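Local coordinates for periplasmic binding protein/LacI transcriptional regulator (Brachyspira murdochii, PDB 4KQC) that probably binds a sugar or related carbohydrate as the periplasmic solute-binding component of an ABC transporter, at residues 79-82 with 83-87. Numbering follows the deposited sequence. Where two conformers were deposited one is given.
Sequences IKRI and KEKNI
Lys83, Glu84 and Lys85 each send their backbone N-H four residues back, to Ile79, Lys80 and Arg81, and these three bonds carry the helical pattern through the end of helix 76-84. They are near-uniform: Lys83 N lies 2.9 Å from Ile79 O and Glu84 N 3.0 Å from Lys80 O, with N-H...O angles of 157-162° through the series.

The pattern then changes. Ile87 N reaches five residues back to Ile82 O at 3.3 Å, while Asn86 N bonds to Lys83 O at 3.0 Å. Asn86 itself takes a positive phi, which turns the chain off the helix axis. A water donates to Ile87 O at 2.6 Å and only weakly to Ile82 O, bridging the two ends of the turn.

Apolar contact closes the same turn. In Ile82 a chi1 of -73° sets CG1 next to the backbone N and swings CG2 to the carbonyl side, where this methyl meets Ile87 CB at 4.2 Å. Both isoleucines are buried and continue onto Ile66 of strand 66-68.

On the flank towards helix 48-60, the aliphatic parts of Arg81 and Lys85 lie alongside one another and head in the same direction, with Arg81 CG 4.0 Å from Lys85 CD. Their like-charged ends stay apart, Arg81 NH2 to Lys85 NZ being 5.2 Å, and each has its own partners: Arg81 forms a salt bridge with Asp56 and a hydrogen bond with Asn60, whereas Lys85 bonds to Asn62.

The paired bonds Ile87 N to Ile82 O and Asn86 N to Lys83 O, with the positive phi at Asn86, identify a Schellman motif, and Ile82-Ile87 is the apolar pairing that goes with it, here ending the helix of a beta-alpha-beta crossover between parallel strands 66-68 and 89-92 in the periplasmic binding protein fold.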
ATOM      1  N   ILE A  79     -10.430 -16.666  13.102  1.00 10.70           N
ATOM      2  CA  ILE A  79     -11.562 -16.344  12.227  1.00 11.53           C
ATOM      3  C   ILE A  79     -12.625 -17.446  12.324  1.00 10.80           C
ATOM      4  O   ILE A  79     -13.841 -17.184  12.403  1.00 12.00           O
ATOM      5  CB  ILE A  79     -11.095 -16.111  10.787  1.00 11.44           C
ATOM      6  CG1 ILE A  79     -10.255 -14.872  10.708  1.00 11.26           C
ATOM      7  CG2 ILE A  79     -12.290 -16.030   9.820  1.00 12.38           C
ATOM      8  CD1 ILE A  79      -9.398 -14.835   9.477  1.00 11.55           C
ATOM      9  N   LYS A  80     -12.186 -18.685  12.427  1.00 11.66           N
ATOM     10  CA  LYS A  80     -13.113 -19.796  12.639  1.00 12.36           C
ATOM     11  C   LYS A  80     -13.921 -19.621  13.894  1.00 11.27           C
ATOM     12  O   LYS A  80     -15.168 -19.851  13.917  1.00 11.43           O
ATOM     13  CB  LYS A  80     -12.357 -21.149  12.627  1.00 13.67           C
ATOM     14  CG  LYS A  80     -13.303 -22.304  12.739  1.00 16.59           C
ATOM     15  CD  LYS A  80     -12.666 -23.537  12.156  1.00 20.30           C
ATOM     16  CE  LYS A  80     -13.527 -24.741  12.421  1.00 25.65           C
ATOM     17  NZ  LYS A  80     -12.751 -25.950  12.023  1.00 29.40           N
ATOM     18  N   ARG A  81     -13.259 -19.210  14.985  1.00 11.37           N
ATOM     19  CA  ARG A  81     -13.963 -18.958  16.260  1.00 11.32           C
ATOM     20  C   ARG A  81     -14.954 -17.786  16.156  1.00 11.85           C
ATOM     21  O   ARG A  81     -16.059 -17.851  16.679  1.00 10.91           O
ATOM     22  CB  ARG A  81     -12.909 -18.861  17.427  1.00 12.87           C
ATOM     23  CG  ARG A  81     -13.446 -18.755  18.843  1.00 13.47           C
ATOM     24  CD  ARG A  81     -12.429 -19.277  19.862  1.00 15.37           C
ATOM     25  NE  ARG A  81     -11.384 -18.317  20.090  1.00 15.73           N
ATOM     26  CZ  ARG A  81     -11.375 -17.422  21.080  1.00 17.06           C
ATOM     27  NH1 ARG A  81     -10.381 -16.520  21.163  1.00 17.04           N
ATOM     28  NH2 ARG A  81     -12.373 -17.368  21.947  1.00 17.58           N
ATOM     29  N   ILE A  82     -14.506 -16.719  15.539  1.00  9.76           N
ATOM     30  CA  ILE A  82     -15.388 -15.537  15.279  1.00 10.19           C
ATOM     31  C   ILE A  82     -16.654 -15.995  14.576  1.00 10.37           C
ATOM     32  O   ILE A  82     -17.773 -15.582  14.918  1.00  9.98           O
ATOM     33  CB  ILE A  82     -14.619 -14.461  14.493  1.00 10.16           C
ATOM     34  CG1 ILE A  82     -13.592 -13.740  15.392  1.00 10.28           C
ATOM     35  CG2 ILE A  82     -15.609 -13.481  13.890  1.00 10.86           C
ATOM     36  CD1 ILE A  82     -12.565 -12.894  14.631  1.00 10.79           C
ATOM     37  N   LYS A  83     -16.470 -16.817  13.546  1.00 11.15           N
ATOM     38  CA  LYS A  83     -17.606 -17.314  12.731  1.00 11.90           C
ATOM     39  C   LYS A  83     -18.551 -18.116  13.612  1.00 11.55           C
ATOM     40  O   LYS A  83     -19.753 -17.862  13.636  1.00 11.44           O
ATOM     41  CB  LYS A  83     -17.116 -18.113  11.530  1.00 12.72           C
ATOM     42  CG  LYS A  83     -18.250 -18.482  10.591  1.00 14.84           C
ATOM     43  CD  LYS A  83     -17.763 -19.378   9.485  1.00 17.00           C
ATOM     44  CE  LYS A  83     -18.774 -19.296   8.368  1.00 19.88           C
ATOM     45  NZ  LYS A  83     -18.419 -20.172   7.239  1.00 21.53           N
ATOM     46  N   GLU A  84     -17.999 -19.031  14.425  1.00 12.09           N
ATOM     47  CA  GLU A  84     -18.835 -19.810  15.320  1.00 11.99           C
ATOM     48  C   GLU A  84     -19.605 -18.989  16.340  1.00 12.30           C
ATOM     49  O   GLU A  84     -20.783 -19.247  16.603  1.00 13.08           O
ATOM     50  CB  GLU A  84     -17.932 -20.816  16.025  1.00 12.76           C
ATOM     51  CG  GLU A  84     -18.699 -21.849  16.857  1.00 13.75           C
ATOM     52  CD  GLU A  84     -19.083 -21.415  18.251  1.00 16.08           C
ATOM     53  OE1 GLU A  84     -18.529 -20.414  18.761  1.00 16.82           O
ATOM     54  OE2 GLU A  84     -19.951 -22.130  18.847  1.00 17.24           O
ATOM     55  N   LYS A  85     -18.962 -17.956  16.881  1.00 11.82           N
ATOM     56  CA  LYS A  85     -19.567 -17.068  17.868  1.00 11.33           C
ATOM     57  C   LYS A  85     -20.545 -16.066  17.228  1.00 11.97           C
ATOM     58  O   LYS A  85     -21.201 -15.308  17.935  1.00 11.94           O
ATOM     59  CB  LYS A  85     -18.497 -16.295  18.680  1.00 10.96           C
ATOM     60  CG  LYS A  85     -17.710 -17.215  19.583  1.00 10.65           C
ATOM     61  CD  LYS A  85     -16.507 -16.504  20.182  1.00 11.46           C
ATOM     62  CE  LYS A  85     -16.909 -15.508  21.274  1.00 12.34           C
ATOM     63  NZ  LYS A  85     -17.371 -16.186  22.519  1.00 13.11           N
ATOM     64  N   ASN A  86     -20.629 -16.056  15.913  1.00 12.23           N
ATOM     65  CA  ASN A  86     -21.490 -15.107  15.198  0.70 12.82           C
ATOM     66  C   ASN A  86     -21.222 -13.653  15.545  1.00 13.26           C
ATOM     67  O   ASN A  86     -22.166 -12.830  15.558  1.00 15.04           O
ATOM     68  CB  ASN A  86     -22.995 -15.445  15.413  0.70 14.09           C
ATOM     69  CG  ASN A  86     -23.380 -16.770  14.800  0.70 15.08           C
ATOM     70  OD1 ASN A  86     -23.981 -17.641  15.476  0.70 19.51           O
ATOM     71  ND2 ASN A  86     -23.023 -16.959  13.548  0.70 15.67           N
ATOM     72  N   ILE A  87     -19.961 -13.325  15.744  1.00 11.55           N
ATOM     73  CA  ILE A  87     -19.511 -11.910  15.881  1.00 12.24           C
ATOM     74  C   ILE A  87     -19.328 -11.304  14.477  1.00 11.39           C
ATOM     75  O   ILE A  87     -18.576 -11.844  13.685  1.00 11.32           O
ATOM     76  CB  ILE A  87     -18.219 -11.820  16.666  1.00 12.49           C
ATOM     77  CG1 ILE A  87     -18.381 -12.351  18.119  1.00 13.58           C
ATOM     78  CG2 ILE A  87     -17.722 -10.388  16.705  1.00 13.94           C
ATOM     79  CD1 ILE A  87     -17.045 -12.651  18.794  1.00 14.22           C
TER
HETATM   80  O   HOH W   1     -18.820 -13.972  12.136  1.00 19.14           O